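Local coordinates for 3-hydroxyisobutyrate dehydrogenase family protein (Geobacter sulfurreducens, PDB 3PDU) that probably reduces succinic semialdehyde to gamma-hydroxybutyrate with an NADP cofactor, as a member of the beta-hydroxyacid dehydrogenase family, at residues A[266-271]-A[279-284]. Sequence-based numbering, arbitrary orientation.
Sequences KRARAA and AAVFRV
R267 NH1 stands 3.8 Å from the backbone carbonyl V284 O, too long for a hydrogen bond and oblique to the guanidinium plane, so this is a loose polar approach. The guanidinium's NH2 is hydrogen-bonded to S264 OG, one turn earlier in the same helix. With CG anti to the carbonyl carbon (chi1 -70°) and a bend at chi3 (-75°), the arginine chain passes beside V284 and carries its charged end toward the subunit interface, where R267 packs on P254 of a neighbouring subunit. Apolar contact does the joining, and V284 supplies most of it. Both its methyls press on the same side of A268, CG1 lying over A268 CA at 3.7 Å and reaching toward A271 CB. CG2 meets A268 CB at 3.9 Å and extends toward R267 CB. V284 CG1 is set anti to the carbonyl carbon (chi1 -59°), a rotation that turns both branches to helix 256-270. Here the C-terminal end of that helix is met by the segment that follows it after a short connection without helix or strand, within the largely helical C-terminal domain characteristic of beta-hydroxyacid dehydrogenases. The backbones come closest at A268 and V281, whose CA atoms are 5.3 Å apart, and A268 CB rests 3.9 Å from V281 CA; consistent with this close approach, the side chain of A268 is only a methyl. An alanine in place of V284 would remove both branches and would probably leave A271 CB and the A268 backbone without their main apolar cover from this segment. A268 also touches L234 of helix 234-251, and V281 packs on M182 of helix 166-194.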
loop_
_atom_site.group_PDB
_atom_site.type_symbol
_atom_site.label_atom_id
_atom_site.label_comp_id
_atom_site.label_asym_id
_atom_site.label_seq_id
_atom_site.Cartn_x
_atom_site.Cartn_y
_atom_site.Cartn_z
ATOM N N LYS A 266 9.686 1.176 -8.153
ATOM C CA LYS A 266 10.638 0.070 -8.162
ATOM C C LYS A 266 10.210 -0.989 -9.169
ATOM O O LYS A 266 11.056 -1.557 -9.857
ATOM C CB LYS A 266 10.816 -0.544 -6.763
ATOM C CG LYS A 266 11.564 0.359 -5.777
ATOM C CD LYS A 266 11.698 -0.345 -4.406
ATOM C CE LYS A 266 12.102 0.637 -3.291
ATOM N NZ LYS A 266 11.993 -0.044 -1.940
ATOM N N ARG A 267 8.909 -1.260 -9.268
ATOM C CA ARG A 267 8.432 -2.215 -10.270
ATOM C C ARG A 267 8.811 -1.752 -11.669
ATOM O O ARG A 267 9.215 -2.561 -12.511
ATOM C CB ARG A 267 6.911 -2.436 -10.197
ATOM C CG ARG A 267 6.414 -3.198 -8.969
ATOM C CD ARG A 267 4.900 -3.464 -9.031
ATOM N NE ARG A 267 4.098 -2.269 -8.742
ATOM C CZ ARG A 267 2.864 -2.063 -9.199
ATOM N NH1 ARG A 267 2.283 -2.966 -9.982
ATOM N NH2 ARG A 267 2.209 -0.949 -8.885
ATOM N N ALA A 268 8.652 -0.454 -11.930
ATOM C CA ALA A 268 8.975 0.084 -13.246
ATOM C C ALA A 268 10.467 -0.015 -13.569
ATOM O O ALA A 268 10.839 -0.324 -14.705
ATOM C CB ALA A 268 8.482 1.524 -13.387
ATOM N N ARG A 269 11.319 0.255 -12.582
ATOM C CA ARG A 269 12.753 -0.026 -12.723
ATOM C C ARG A 269 12.998 -1.485 -13.056
ATOM O O ARG A 269 13.749 -1.795 -13.977
ATOM C CB ARG A 269 13.519 0.293 -11.435
ATOM C CG ARG A 269 13.755 1.753 -11.183
ATOM C CD ARG A 269 14.638 1.958 -9.948
ATOM N NE ARG A 269 16.063 1.967 -10.275
ATOM C CZ ARG A 269 16.976 2.718 -9.651
ATOM N NH1 ARG A 269 16.620 3.540 -8.657
ATOM N NH2 ARG A 269 18.250 2.651 -10.026
ATOM N N ALA A 270 12.378 -2.387 -12.296
ATOM C CA ALA A 270 12.599 -3.819 -12.504
ATOM C C ALA A 270 12.204 -4.233 -13.916
ATOM O O ALA A 270 12.833 -5.103 -14.519
ATOM C CB ALA A 270 11.838 -4.646 -11.464
ATOM N N ALA A 271 11.170 -3.592 -14.448
ATOM C CA ALA A 271 10.664 -3.943 -15.766
ATOM C C ALA A 271 11.443 -3.288 -16.908
ATOM O O ALA A 271 11.072 -3.432 -18.073
ATOM C CB ALA A 271 9.173 -3.618 -15.865
ATOM N N ALA A 279 7.367 9.308 -16.175
ATOM C CA ALA A 279 5.988 8.997 -16.564
ATOM C C ALA A 279 5.846 7.527 -16.972
ATOM O O ALA A 279 4.745 6.965 -16.987
ATOM C CB ALA A 279 5.514 9.921 -17.708
ATOM N N ALA A 280 6.968 6.904 -17.306
ATOM C CA ALA A 280 6.959 5.520 -17.756
ATOM C C ALA A 280 6.535 4.528 -16.671
ATOM O O ALA A 280 6.403 3.338 -16.942
ATOM C CB ALA A 280 8.316 5.144 -18.341
ATOM N N VAL A 281 6.318 5.002 -15.446
ATOM C CA VAL A 281 5.733 4.128 -14.432
ATOM C C VAL A 281 4.387 3.610 -14.942
ATOM O O VAL A 281 3.929 2.552 -14.554
ATOM C CB VAL A 281 5.561 4.847 -13.067
ATOM C CG1 VAL A 281 4.521 5.954 -13.163
ATOM C CG2 VAL A 281 5.191 3.839 -11.978
ATOM N N PHE A 282 3.763 4.367 -15.835
ATOM C CA PHE A 282 2.517 3.932 -16.457
ATOM C C PHE A 282 2.639 2.539 -17.070
ATOM O O PHE A 282 1.675 1.774 -17.117
ATOM C CB PHE A 282 2.117 4.948 -17.521
ATOM C CG PHE A 282 0.858 4.610 -18.251
ATOM C CD1 PHE A 282 -0.365 4.622 -17.598
ATOM C CD2 PHE A 282 0.887 4.339 -19.615
ATOM C CE1 PHE A 282 -1.536 4.341 -18.290
ATOM C CE2 PHE A 282 -0.280 4.052 -20.306
ATOM C CZ PHE A 282 -1.491 4.059 -19.647
ATOM N N ARG A 283 3.829 2.210 -17.551
ATOM C CA ARG A 283 4.030 0.931 -18.224
ATOM C C ARG A 283 3.911 -0.286 -17.301
ATOM O O ARG A 283 3.775 -1.409 -17.777
ATOM C CB ARG A 283 5.353 0.922 -18.996
ATOM C CG ARG A 283 5.336 1.919 -20.151
ATOM C CD ARG A 283 6.656 1.965 -20.884
ATOM N NE ARG A 283 6.767 0.875 -21.844
ATOM C CZ ARG A 283 7.734 0.782 -22.751
ATOM N NH1 ARG A 283 8.673 1.720 -22.814
ATOM N NH2 ARG A 283 7.760 -0.248 -23.592
ATOM N N VAL A 284 3.941 -0.073 -15.991
ATOM C CA VAL A 284 3.689 -1.176 -15.067
ATOM C C VAL A 284 2.350 -1.020 -14.350
ATOM O O VAL A 284 1.962 -1.888 -13.574
ATOM C CB VAL A 284 4.828 -1.395 -14.031
ATOM C CG1 VAL A 284 6.145 -1.695 -14.739
ATOM C CG2 VAL A 284 4.958 -0.197 -13.075
#